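Local structure of peptide ABC transporter permease (Staphylococcus hominis, 6EXS) at residues A[66-80]-A[117-131]. The protein probably imports peptides across the cell membrane as a POT-family transporter, and binds a thioalcohol-conjugated dipeptide, a precursor of human underarm malodour. Sequence-based numbering, arbitrary orientation.
Sequences YGALIYMSSIPGAWI and SMFFIIIGSGLMKPN. With OLC ((2R)-2,3-dihydroxypropyl (9Z)-octadec-9-enoate), chain C; OLC ((2R)-2,3-dihydroxypropyl (9Z)-octadec-9-enoate), chain D; OLC ((2R)-2,3-dihydroxypropyl (9Z)-octadec-9-enoate), chain E.
Tyr66 packs on Met118, and Gly77 on Gly126, where helices 56-72 and 74-106 meet helix 110-137 in this major facilitator superfamily fold. Side chains interlock around the first pair; at the second the backbones close in. The axis of 117-131 makes 37° with that of 66-72 and 59° with that of 74-80.

The Tyr66 ring is a knob among Ser117, Met118, Ile121 and Ile122. Its CG is anti to the backbone N (chi1 -172°), which swings the ring out to 117-131 and into this hole. Met118 CG lies over the ring centre, 3.5 Å from the centroid, a CH-pi contact. Met118 SD is over the same face, a Met-aromatic contact. Ile122 CG1 meets the ring edge in plane. A water joins Tyr66 OH to Ser117 OG, which also bonds Gly101.

Ile122 CD1 reaches Leu69 CB at 3.8 Å. Ile70 is a second knob, between Ile121, Ile122, Ser125 and Lys129. Its CG2 branch touches Ser125 CB and lies 3.4 Å from Lys129 NZ. The Lys129 ammonium makes a cation-pi contact with Tyr32, and the Lys129 side chain is about 8 Å, nearest atoms, from the bound conjugated peptide.

Ser73 OG sits 2.9 Å from Ile122 O; Leu69 O and Ile70 O are within reach too, so its acceptor is not settled. Gly126 and Gly77 follow, with no side chains to hold the helices apart. Gly77 CA is 3.1 Å from Gly126 O, a CA-H...O contact. Pro130 CG packs on Ser74 CB and Ala78 CB. Ile80 CG2 meets Leu127 CD2 beside a bound monoolein chain.

Asn131 ND2 donates to Leu127 O in its own helix at 2.7 Å. It also crosses to Gly77 O at 3.0 Å, within its amide plane but above the carbonyl plane of Gly77.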
ATOM      1  N   TYR A  66      -3.978   3.788   9.014  1.00 37.77           N
ATOM      2  CA  TYR A  66      -4.961   3.598   7.950  1.00 36.86           C
ATOM      3  C   TYR A  66      -4.344   2.732   6.824  1.00 40.94           C
ATOM      4  O   TYR A  66      -4.956   1.742   6.425  1.00 41.13           O
ATOM      5  CB  TYR A  66      -5.403   4.982   7.443  1.00 37.56           C
ATOM      6  CG  TYR A  66      -6.559   5.044   6.468  1.00 39.43           C
ATOM      7  CD1 TYR A  66      -7.374   3.933   6.240  1.00 41.58           C
ATOM      8  CD2 TYR A  66      -6.845   6.214   5.775  1.00 39.85           C
ATOM      9  CE1 TYR A  66      -8.432   3.989   5.334  1.00 41.16           C
ATOM     10  CE2 TYR A  66      -7.907   6.282   4.878  1.00 40.39           C
ATOM     11  CZ  TYR A  66      -8.699   5.171   4.666  1.00 45.24           C
ATOM     12  OH  TYR A  66      -9.759   5.272   3.807  1.00 46.27           O
ATOM     13  N   GLY A  67      -3.133   3.090   6.378  1.00 37.54           N
ATOM     14  CA  GLY A  67      -2.370   2.378   5.355  1.00 36.63           C
ATOM     15  C   GLY A  67      -2.033   0.959   5.776  1.00 42.32           C
ATOM     16  O   GLY A  67      -2.188   0.031   4.984  1.00 41.58           O
ATOM     17  N   ALA A  68      -1.611   0.775   7.053  1.00 39.99           N
ATOM     18  CA  ALA A  68      -1.298  -0.528   7.651  1.00 39.30           C
ATOM     19  C   ALA A  68      -2.544  -1.418   7.687  1.00 43.54           C
ATOM     20  O   ALA A  68      -2.441  -2.612   7.394  1.00 44.84           O
ATOM     21  CB  ALA A  68      -0.756  -0.340   9.064  1.00 40.57           C
ATOM     22  N   LEU A  69      -3.725  -0.835   8.019  1.00 38.74           N
ATOM     23  CA  LEU A  69      -4.976  -1.596   8.115  1.00 38.08           C
ATOM     24  C   LEU A  69      -5.495  -2.051   6.773  1.00 41.36           C
ATOM     25  O   LEU A  69      -6.007  -3.158   6.696  1.00 41.45           O
ATOM     26  CB  LEU A  69      -6.059  -0.869   8.918  1.00 38.19           C
ATOM     27  CG  LEU A  69      -5.835  -0.861  10.441  1.00 43.69           C
ATOM     28  CD1 LEU A  69      -6.659   0.203  11.106  1.00 44.05           C
ATOM     29  CD2 LEU A  69      -6.126  -2.221  11.067  1.00 45.76           C
ATOM     30  N   ILE A  70      -5.315  -1.243   5.712  1.00 37.76           N
ATOM     31  CA  ILE A  70      -5.716  -1.611   4.349  1.00 37.22           C
ATOM     32  C   ILE A  70      -4.995  -2.890   3.889  1.00 44.28           C
ATOM     33  O   ILE A  70      -5.648  -3.800   3.382  1.00 44.58           O
ATOM     34  CB  ILE A  70      -5.554  -0.418   3.358  1.00 38.22           C
ATOM     35  CG1 ILE A  70      -6.741   0.546   3.500  1.00 36.96           C
ATOM     36  CG2 ILE A  70      -5.393  -0.903   1.893  1.00 36.98           C
ATOM     37  CD1 ILE A  70      -6.455   1.889   3.158  1.00 44.09           C
ATOM     38  N   TYR A  71      -3.669  -2.968   4.132  1.00 42.93           N
ATOM     39  CA  TYR A  71      -2.808  -4.096   3.780  1.00 43.55           C
ATOM     40  C   TYR A  71      -3.034  -5.311   4.687  1.00 45.65           C
ATOM     41  O   TYR A  71      -2.999  -6.435   4.187  1.00 44.22           O
ATOM     42  CB  TYR A  71      -1.328  -3.656   3.727  1.00 46.76           C
ATOM     43  CG  TYR A  71      -1.031  -2.784   2.520  1.00 51.10           C
ATOM     44  CD1 TYR A  71      -1.325  -1.424   2.529  1.00 53.85           C
ATOM     45  CD2 TYR A  71      -0.531  -3.333   1.344  1.00 52.77           C
ATOM     46  CE1 TYR A  71      -1.134  -0.631   1.399  1.00 55.72           C
ATOM     47  CE2 TYR A  71      -0.323  -2.547   0.207  1.00 53.99           C
ATOM     48  CZ  TYR A  71      -0.624  -1.192   0.242  1.00 64.79           C
ATOM     49  OH  TYR A  71      -0.420  -0.390  -0.860  1.00 69.98           O
ATOM     50  N   MET A  72      -3.312  -5.089   6.006  1.00 41.70           N
ATOM     51  CA  MET A  72      -3.601  -6.154   6.992  1.00 40.68           C
ATOM     52  C   MET A  72      -4.928  -6.852   6.708  1.00 45.14           C
ATOM     53  O   MET A  72      -5.016  -8.068   6.853  1.00 46.12           O
ATOM     54  CB  MET A  72      -3.634  -5.594   8.423  1.00 42.61           C
ATOM     55  CG  MET A  72      -2.340  -5.740   9.179  1.00 45.09           C
ATOM     56  SD  MET A  72      -2.346  -4.708  10.662  1.00 47.86           S
ATOM     57  CE  MET A  72      -0.623  -4.462  10.876  1.00 44.18           C
ATOM     58  N   SER A  73      -5.958  -6.093   6.306  1.00 41.78           N
ATOM     59  CA  SER A  73      -7.288  -6.635   6.013  1.00 42.16           C
ATOM     60  C   SER A  73      -7.366  -7.492   4.717  1.00 45.98           C
ATOM     61  O   SER A  73      -8.382  -8.162   4.513  1.00 46.38           O
ATOM     62  CB  SER A  73      -8.330  -5.523   5.996  1.00 45.49           C
ATOM     63  OG  SER A  73      -8.111  -4.652   4.900  1.00 58.76           O
ATOM     64  N   SER A  74      -6.319  -7.487   3.856  1.00 41.57           N
ATOM     65  CA  SER A  74      -6.303  -8.327   2.646  1.00 41.27           C
ATOM     66  C   SER A  74      -6.182  -9.807   3.034  1.00 44.96           C
ATOM     67  O   SER A  74      -6.623 -10.669   2.280  1.00 45.65           O
ATOM     68  CB  SER A  74      -5.168  -7.939   1.708  1.00 44.11           C
ATOM     69  OG  SER A  74      -3.921  -8.209   2.320  1.00 55.06           O
ATOM     70  N   ILE A  75      -5.584 -10.086   4.207  1.00 40.90           N
ATOM     71  CA  ILE A  75      -5.438 -11.423   4.789  1.00 41.08           C
ATOM     72  C   ILE A  75      -6.855 -12.025   5.027  1.00 45.85           C
ATOM     73  O   ILE A  75      -7.166 -13.007   4.348  1.00 46.93           O
ATOM     74  CB  ILE A  75      -4.522 -11.431   6.063  1.00 44.19           C
ATOM     75  CG1 ILE A  75      -3.106 -10.844   5.775  1.00 43.39           C
ATOM     76  CG2 ILE A  75      -4.458 -12.832   6.670  1.00 45.29           C
ATOM     77  CD1 ILE A  75      -2.242 -10.516   7.009  1.00 44.01           C
ATOM     78  N   PRO A  76      -7.760 -11.458   5.882  1.00 41.93           N
ATOM     79  CA  PRO A  76      -9.101 -12.066   6.013  1.00 42.44           C
ATOM     80  C   PRO A  76      -9.938 -11.957   4.733  1.00 46.19           C
ATOM     81  O   PRO A  76     -10.693 -12.873   4.430  1.00 46.56           O
ATOM     82  CB  PRO A  76      -9.728 -11.322   7.206  1.00 44.20           C
ATOM     83  CG  PRO A  76      -8.993 -10.067   7.311  1.00 47.04           C
ATOM     84  CD  PRO A  76      -7.603 -10.320   6.818  1.00 42.45           C
ATOM     85  N   GLY A  77      -9.749 -10.870   3.978  1.00 42.29           N
ATOM     86  CA  GLY A  77     -10.418 -10.610   2.701  1.00 41.08           C
ATOM     87  C   GLY A  77     -10.168 -11.663   1.637  1.00 43.31           C
ATOM     88  O   GLY A  77     -11.077 -11.988   0.871  1.00 43.74           O
ATOM     89  N   ALA A  78      -8.947 -12.223   1.586  1.00 37.94           N
ATOM     90  CA  ALA A  78      -8.609 -13.302   0.651  1.00 37.57           C
ATOM     91  C   ALA A  78      -9.199 -14.627   1.156  1.00 43.02           C
ATOM     92  O   ALA A  78      -9.642 -15.421   0.340  1.00 43.43           O
ATOM     93  CB  ALA A  78      -7.102 -13.415   0.492  1.00 37.82           C
ATOM     94  N   TRP A  79      -9.233 -14.838   2.500  1.00 41.12           N
ATOM     95  CA  TRP A  79      -9.805 -16.004   3.184  1.00 42.78           C
ATOM     96  C   TRP A  79     -11.318 -16.061   2.931  1.00 48.40           C
ATOM     97  O   TRP A  79     -11.825 -17.132   2.583  1.00 49.87           O
ATOM     98  CB  TRP A  79      -9.515 -15.956   4.700  1.00 42.21           C
ATOM     99  CG  TRP A  79     -10.028 -17.139   5.483  1.00 44.74           C
ATOM    100  CD1 TRP A  79      -9.335 -18.272   5.803  1.00 48.38           C
ATOM    101  CD2 TRP A  79     -11.332 -17.285   6.079  1.00 45.35           C
ATOM    102  NE1 TRP A  79     -10.117 -19.108   6.568  1.00 48.83           N
ATOM    103  CE2 TRP A  79     -11.359 -18.545   6.722  1.00 50.40           C
ATOM    104  CE3 TRP A  79     -12.489 -16.484   6.109  1.00 46.30           C
ATOM    105  CZ2 TRP A  79     -12.493 -19.015   7.404  1.00 50.84           C
ATOM    106  CZ3 TRP A  79     -13.606 -16.945   6.790  1.00 48.87           C
ATOM    107  CH2 TRP A  79     -13.606 -18.201   7.419  1.00 50.86           C
ATOM    108  N   ILE A  80     -12.031 -14.908   3.109  1.00 43.40           N
ATOM    109  CA  ILE A  80     -13.480 -14.737   2.869  1.00 42.38           C
ATOM    110  C   ILE A  80     -13.806 -15.200   1.453  1.00 46.08           C
ATOM    111  O   ILE A  80     -14.676 -16.044   1.276  1.00 47.49           O
ATOM    112  CB  ILE A  80     -13.961 -13.271   3.141  1.00 43.51           C
ATOM    113  CG1 ILE A  80     -13.964 -12.968   4.659  1.00 43.37           C
ATOM    114  CG2 ILE A  80     -15.348 -13.002   2.506  1.00 42.79           C
ATOM    115  CD1 ILE A  80     -14.017 -11.504   5.027  1.00 43.78           C
ATOM    116  N   SER A 117     -15.619   6.529   7.151  1.00 41.83           N
ATOM    117  CA  SER A 117     -15.005   6.419   5.819  1.00 39.80           C
ATOM    118  C   SER A 117     -13.845   5.415   5.876  1.00 44.42           C
ATOM    119  O   SER A 117     -13.757   4.531   5.025  1.00 44.37           O
ATOM    120  CB  SER A 117     -14.480   7.779   5.377  1.00 40.96           C
ATOM    121  OG  SER A 117     -13.687   7.708   4.206  1.00 45.99           O
ATOM    122  N   MET A 118     -12.958   5.560   6.884  1.00 42.26           N
ATOM    123  CA  MET A 118     -11.807   4.687   7.104  1.00 41.96           C
ATOM    124  C   MET A 118     -12.250   3.247   7.276  1.00 44.53           C
ATOM    125  O   MET A 118     -11.705   2.381   6.613  1.00 43.27           O
ATOM    126  CB  MET A 118     -10.984   5.164   8.302  1.00 45.12           C
ATOM    127  CG  MET A 118      -9.967   6.231   7.937  1.00 49.36           C
ATOM    128  SD  MET A 118      -9.176   7.048   9.345  1.00 55.72           S
ATOM    129  CE  MET A 118      -8.491   5.584  10.286  1.00 53.10           C
ATOM    130  N   PHE A 119     -13.304   3.016   8.087  1.00 40.90           N
ATOM    131  CA  PHE A 119     -13.910   1.718   8.367  1.00 40.49           C
ATOM    132  C   PHE A 119     -14.367   1.000   7.074  1.00 42.93           C
ATOM    133  O   PHE A 119     -13.988  -0.153   6.861  1.00 41.52           O
ATOM    134  CB  PHE A 119     -15.078   1.882   9.375  1.00 42.93           C
ATOM    135  CG  PHE A 119     -15.966   0.674   9.573  1.00 44.91           C
ATOM    136  CD1 PHE A 119     -15.567  -0.377  10.389  1.00 48.59           C
ATOM    137  CD2 PHE A 119     -17.201   0.586   8.940  1.00 47.49           C
ATOM    138  CE1 PHE A 119     -16.389  -1.496  10.568  1.00 50.45           C
ATOM    139  CE2 PHE A 119     -18.018  -0.535   9.112  1.00 51.00           C
ATOM    140  CZ  PHE A 119     -17.606  -1.569   9.922  1.00 49.70           C
ATOM    141  N   PHE A 120     -15.162   1.687   6.224  1.00 38.17           N
ATOM    142  CA  PHE A 120     -15.678   1.134   4.969  1.00 36.68           C
ATOM    143  C   PHE A 120     -14.574   0.904   3.927  1.00 38.43           C
ATOM    144  O   PHE A 120     -14.606  -0.104   3.217  1.00 36.93           O
ATOM    145  CB  PHE A 120     -16.815   2.011   4.408  1.00 38.46           C
ATOM    146  CG  PHE A 120     -18.140   1.887   5.130  1.00 40.25           C
ATOM    147  CD1 PHE A 120     -18.904   0.731   5.025  1.00 43.25           C
ATOM    148  CD2 PHE A 120     -18.643   2.942   5.876  1.00 42.60           C
ATOM    149  CE1 PHE A 120     -20.129   0.618   5.687  1.00 45.04           C
ATOM    150  CE2 PHE A 120     -19.866   2.827   6.545  1.00 46.44           C
ATOM    151  CZ  PHE A 120     -20.602   1.667   6.443  1.00 45.07           C
ATOM    152  N   ILE A 121     -13.577   1.819   3.852  1.00 34.18           N
ATOM    153  CA  ILE A 121     -12.476   1.656   2.902  1.00 32.58           C
ATOM    154  C   ILE A 121     -11.512   0.551   3.385  1.00 37.18           C
ATOM    155  O   ILE A 121     -11.095  -0.250   2.546  1.00 37.72           O
ATOM    156  CB  ILE A 121     -11.784   2.989   2.504  1.00 34.57           C
ATOM    157  CG1 ILE A 121     -12.773   3.859   1.667  1.00 34.86           C
ATOM    158  CG2 ILE A 121     -10.462   2.748   1.721  1.00 33.16           C
ATOM    159  CD1 ILE A 121     -12.493   5.391   1.630  1.00 39.98           C
ATOM    160  N   ILE A 122     -11.231   0.436   4.711  1.00 33.46           N
ATOM    161  CA  ILE A 122     -10.384  -0.652   5.243  1.00 33.23           C
ATOM    162  C   ILE A 122     -10.999  -2.023   4.880  1.00 38.98           C
ATOM    163  O   ILE A 122     -10.305  -2.865   4.313  1.00 38.73           O
ATOM    164  CB  ILE A 122     -10.058  -0.525   6.764  1.00 36.13           C
ATOM    165  CG1 ILE A 122      -9.054   0.612   7.019  1.00 35.36           C
ATOM    166  CG2 ILE A 122      -9.509  -1.863   7.337  1.00 37.94           C
ATOM    167  CD1 ILE A 122      -9.163   1.240   8.386  1.00 39.10           C
ATOM    168  N   ILE A 123     -12.309  -2.200   5.156  1.00 36.57           N
ATOM    169  CA  ILE A 123     -13.055  -3.430   4.911  1.00 37.61           C
ATOM    170  C   ILE A 123     -13.216  -3.709   3.415  1.00 41.38           C
ATOM    171  O   ILE A 123     -12.969  -4.839   2.986  1.00 42.06           O
ATOM    172  CB  ILE A 123     -14.409  -3.453   5.688  1.00 42.03           C
ATOM    173  CG1 ILE A 123     -14.134  -3.457   7.214  1.00 42.67           C
ATOM    174  CG2 ILE A 123     -15.267  -4.684   5.260  1.00 44.08           C
ATOM    175  CD1 ILE A 123     -15.303  -3.637   8.073  1.00 50.94           C
ATOM    176  N   GLY A 124     -13.626  -2.692   2.656  1.00 35.97           N
ATOM    177  CA  GLY A 124     -13.790  -2.793   1.214  1.00 34.81           C
ATOM    178  C   GLY A 124     -12.509  -3.187   0.508  1.00 39.10           C
ATOM    179  O   GLY A 124     -12.529  -4.111  -0.303  1.00 39.80           O
ATOM    180  N   SER A 125     -11.374  -2.503   0.829  1.00 35.40           N
ATOM    181  CA  SER A 125     -10.041  -2.761   0.256  1.00 34.37           C
ATOM    182  C   SER A 125      -9.513  -4.176   0.579  1.00 39.30           C
ATOM    183  O   SER A 125      -8.963  -4.836  -0.299  1.00 39.43           O
ATOM    184  CB  SER A 125      -9.035  -1.691   0.673  1.00 36.21           C
ATOM    185  OG  SER A 125      -9.471  -0.393   0.290  1.00 42.39           O
ATOM    186  N   GLY A 126      -9.736  -4.654   1.798  1.00 35.44           N
ATOM    187  CA  GLY A 126      -9.348  -6.008   2.180  1.00 34.92           C
ATOM    188  C   GLY A 126     -10.087  -7.046   1.367  1.00 38.48           C
ATOM    189  O   GLY A 126      -9.533  -8.101   1.068  1.00 39.46           O
ATOM    190  N   LEU A 127     -11.328  -6.722   0.950  1.00 34.65           N
ATOM    191  CA  LEU A 127     -12.180  -7.582   0.126  1.00 34.88           C
ATOM    192  C   LEU A 127     -11.870  -7.465  -1.374  1.00 37.98           C
ATOM    193  O   LEU A 127     -11.854  -8.473  -2.081  1.00 37.17           O
ATOM    194  CB  LEU A 127     -13.668  -7.273   0.373  1.00 35.37           C
ATOM    195  CG  LEU A 127     -14.304  -7.807   1.655  1.00 40.66           C
ATOM    196  CD1 LEU A 127     -15.682  -7.223   1.839  1.00 40.68           C
ATOM    197  CD2 LEU A 127     -14.414  -9.330   1.628  1.00 44.56           C
ATOM    198  N   MET A 128     -11.659  -6.240  -1.862  1.00 33.34           N
ATOM    199  CA  MET A 128     -11.405  -5.999  -3.265  1.00 32.64           C
ATOM    200  C   MET A 128      -9.961  -6.230  -3.683  1.00 38.20           C
ATOM    201  O   MET A 128      -9.749  -6.912  -4.689  1.00 38.66           O
ATOM    202  CB  MET A 128     -11.873  -4.594  -3.672  1.00 34.27           C
ATOM    203  CG  MET A 128     -12.037  -4.424  -5.162  1.00 37.46           C
ATOM    204  SD  MET A 128     -12.384  -2.715  -5.582  1.00 41.13           S
ATOM    205  CE  MET A 128     -12.078  -2.746  -7.331  1.00 37.40           C
ATOM    206  N   LYS A 129      -8.978  -5.622  -2.969  1.00 34.71           N
ATOM    207  CA  LYS A 129      -7.548  -5.649  -3.335  1.00 34.23           C
ATOM    208  C   LYS A 129      -6.959  -7.037  -3.661  1.00 39.63           C
ATOM    209  O   LYS A 129      -6.493  -7.186  -4.793  1.00 40.29           O
ATOM    210  CB  LYS A 129      -6.668  -4.958  -2.298  1.00 35.26           C
ATOM    211  CG  LYS A 129      -5.877  -3.809  -2.842  1.00 37.54           C
ATOM    212  CD  LYS A 129      -6.118  -2.600  -1.980  1.00 38.55           C
ATOM    213  CE  LYS A 129      -4.974  -1.652  -2.109  1.00 34.72           C
ATOM    214  NZ  LYS A 129      -5.270  -0.349  -1.474  1.00 40.58           N
ATOM    215  N   PRO A 130      -6.925  -8.054  -2.758  1.00 35.53           N
ATOM    216  CA  PRO A 130      -6.284  -9.316  -3.140  1.00 35.52           C
ATOM    217  C   PRO A 130      -7.067 -10.135  -4.161  1.00 39.77           C
ATOM    218  O   PRO A 130      -6.482 -10.934  -4.895  1.00 39.62           O
ATOM    219  CB  PRO A 130      -6.148 -10.047  -1.801  1.00 37.44           C
ATOM    220  CG  PRO A 130      -7.275  -9.545  -0.989  1.00 41.43           C
ATOM    221  CD  PRO A 130      -7.407  -8.111  -1.359  1.00 36.65           C
ATOM    222  N   ASN A 131      -8.386  -9.909  -4.217  1.00 35.91           N
ATOM    223  CA  ASN A 131      -9.323 -10.673  -5.022  1.00 35.66           C
ATOM    224  C   ASN A 131      -9.384 -10.263  -6.483  1.00 39.30           C
ATOM    225  O   ASN A 131      -9.484 -11.161  -7.326  1.00 39.74           O
ATOM    226  CB  ASN A 131     -10.676 -10.684  -4.352  1.00 32.41           C
ATOM    227  CG  ASN A 131     -10.562 -11.529  -3.098  1.00 44.24           C
ATOM    228  OD1 ASN A 131      -9.870 -12.562  -3.081  1.00 39.24           O
ATOM    229  ND2 ASN A 131     -11.115 -11.069  -1.997  1.00 28.66           N
TER
HETATM  230  C10 OLC C 502     -11.889  -7.867   7.422  1.00 56.49           C
HETATM  231  C9  OLC C 502     -11.620  -7.248   8.566  1.00 56.80           C
HETATM  232  C11 OLC C 502     -11.455  -7.480   6.036  1.00 54.60           C
HETATM  233  C8  OLC C 502     -10.812  -5.998   8.769  1.00 56.82           C
HETATM  234  C24 OLC C 502      -4.698 -13.869  11.748  1.00 68.59           C
HETATM  235  C12 OLC C 502     -12.249  -8.185   4.947  1.00 51.81           C
HETATM  236  C7  OLC C 502      -9.866  -6.083   9.967  1.00 56.32           C
HETATM  237  C6  OLC C 502      -8.525  -5.407   9.722  1.00 55.36           C
HETATM  238  C5  OLC C 502      -7.421  -5.769  10.707  1.00 56.10           C
HETATM  239  C4  OLC C 502      -6.990  -7.227  10.703  1.00 57.31           C
HETATM  240  C3  OLC C 502      -5.586  -7.435  11.249  1.00 60.03           C
HETATM  241  C2  OLC C 502      -5.320  -8.842  11.779  1.00 63.52           C
HETATM  242  C21 OLC C 502      -6.234 -12.229  10.591  1.00 67.52           C
HETATM  243  C1  OLC C 502      -5.480  -9.952  10.779  1.00 66.06           C
HETATM  244  C22 OLC C 502      -5.080 -13.197  10.448  1.00 68.05           C
HETATM  245  O19 OLC C 502      -5.336  -9.835   9.591  1.00 67.31           O
HETATM  246  O25 OLC C 502      -3.730 -14.887  11.521  1.00 69.03           O
HETATM  247  O23 OLC C 502      -5.461 -14.196   9.505  1.00 69.30           O
HETATM  248  O20 OLC C 502      -5.793 -11.106  11.393  1.00 67.33           O
HETATM  249  C24 OLC D 503      -4.714 -18.132   5.865  1.00 89.06           C
HETATM  250  C6  OLC D 503     -12.623 -12.847   9.048  1.00 79.13           C
HETATM  251  C5  OLC D 503     -11.515 -13.622   9.743  1.00 79.46           C
HETATM  252  C4  OLC D 503     -11.113 -14.898   9.023  1.00 80.10           C
HETATM  253  C3  OLC D 503     -10.062 -15.726   9.745  1.00 81.89           C
HETATM  254  C2  OLC D 503      -8.625 -15.337   9.406  1.00 83.87           C
HETATM  255  C21 OLC D 503      -6.447 -16.519   6.689  1.00 87.93           C
HETATM  256  C1  OLC D 503      -7.882 -16.371   8.609  1.00 85.74           C
HETATM  257  C22 OLC D 503      -5.104 -17.158   6.957  1.00 88.54           C
HETATM  258  O19 OLC D 503      -8.108 -17.554   8.639  1.00 86.70           O
HETATM  259  O25 OLC D 503      -3.433 -18.701   6.101  1.00 89.90           O
HETATM  260  O23 OLC D 503      -4.117 -16.128   7.051  1.00 88.52           O
HETATM  261  O20 OLC D 503      -6.920 -15.805   7.860  1.00 86.61           O
HETATM  262  C10 OLC E 504     -20.782   2.711  10.483  1.00 74.22           C
HETATM  263  C9  OLC E 504     -19.679   2.286  11.083  1.00 73.26           C
HETATM  264  C11 OLC E 504     -21.011   4.059   9.857  1.00 75.21           C
HETATM  265  C8  OLC E 504     -18.407   3.056  11.281  1.00 72.82           C
HETATM  266  C24 OLC E 504     -16.545  11.869  18.190  1.00 89.85           C
HETATM  267  C12 OLC E 504     -22.358   4.205   9.153  1.00 76.58           C
HETATM  268  C7  OLC E 504     -17.971   3.164  12.739  1.00 73.12           C
HETATM  269  C13 OLC E 504     -22.500   5.508   8.379  1.00 76.55           C
HETATM  270  C6  OLC E 504     -16.956   4.268  13.005  1.00 73.54           C
HETATM  271  C5  OLC E 504     -17.562   5.649  13.237  1.00 74.71           C
HETATM  272  C4  OLC E 504     -17.952   5.936  14.683  1.00 77.25           C
HETATM  273  C3  OLC E 504     -16.833   6.509  15.545  1.00 79.49           C
HETATM  274  C2  OLC E 504     -16.774   8.034  15.520  1.00 81.60           C
HETATM  275  C21 OLC E 504     -14.662  10.750  16.900  1.00 86.64           C
HETATM  276  C1  OLC E 504     -15.643   8.637  16.305  1.00 83.61           C
HETATM  277  C22 OLC E 504     -15.107  11.385  18.203  1.00 88.98           C
HETATM  278  O19 OLC E 504     -14.755   8.017  16.831  1.00 84.00           O
HETATM  279  O25 OLC E 504     -16.704  13.032  17.383  1.00 89.26           O
HETATM  280  O23 OLC E 504     -14.897  10.470  19.283  1.00 90.03           O
HETATM  281  O20 OLC E 504     -15.750   9.972  16.338  1.00 85.36           O
HETATM  282  O   HOH W   1     -10.904   7.759   4.208  1.00 32.63           O
HETATM  283  O   HOH W   2      -6.264  -5.081   1.062  1.00 40.17           O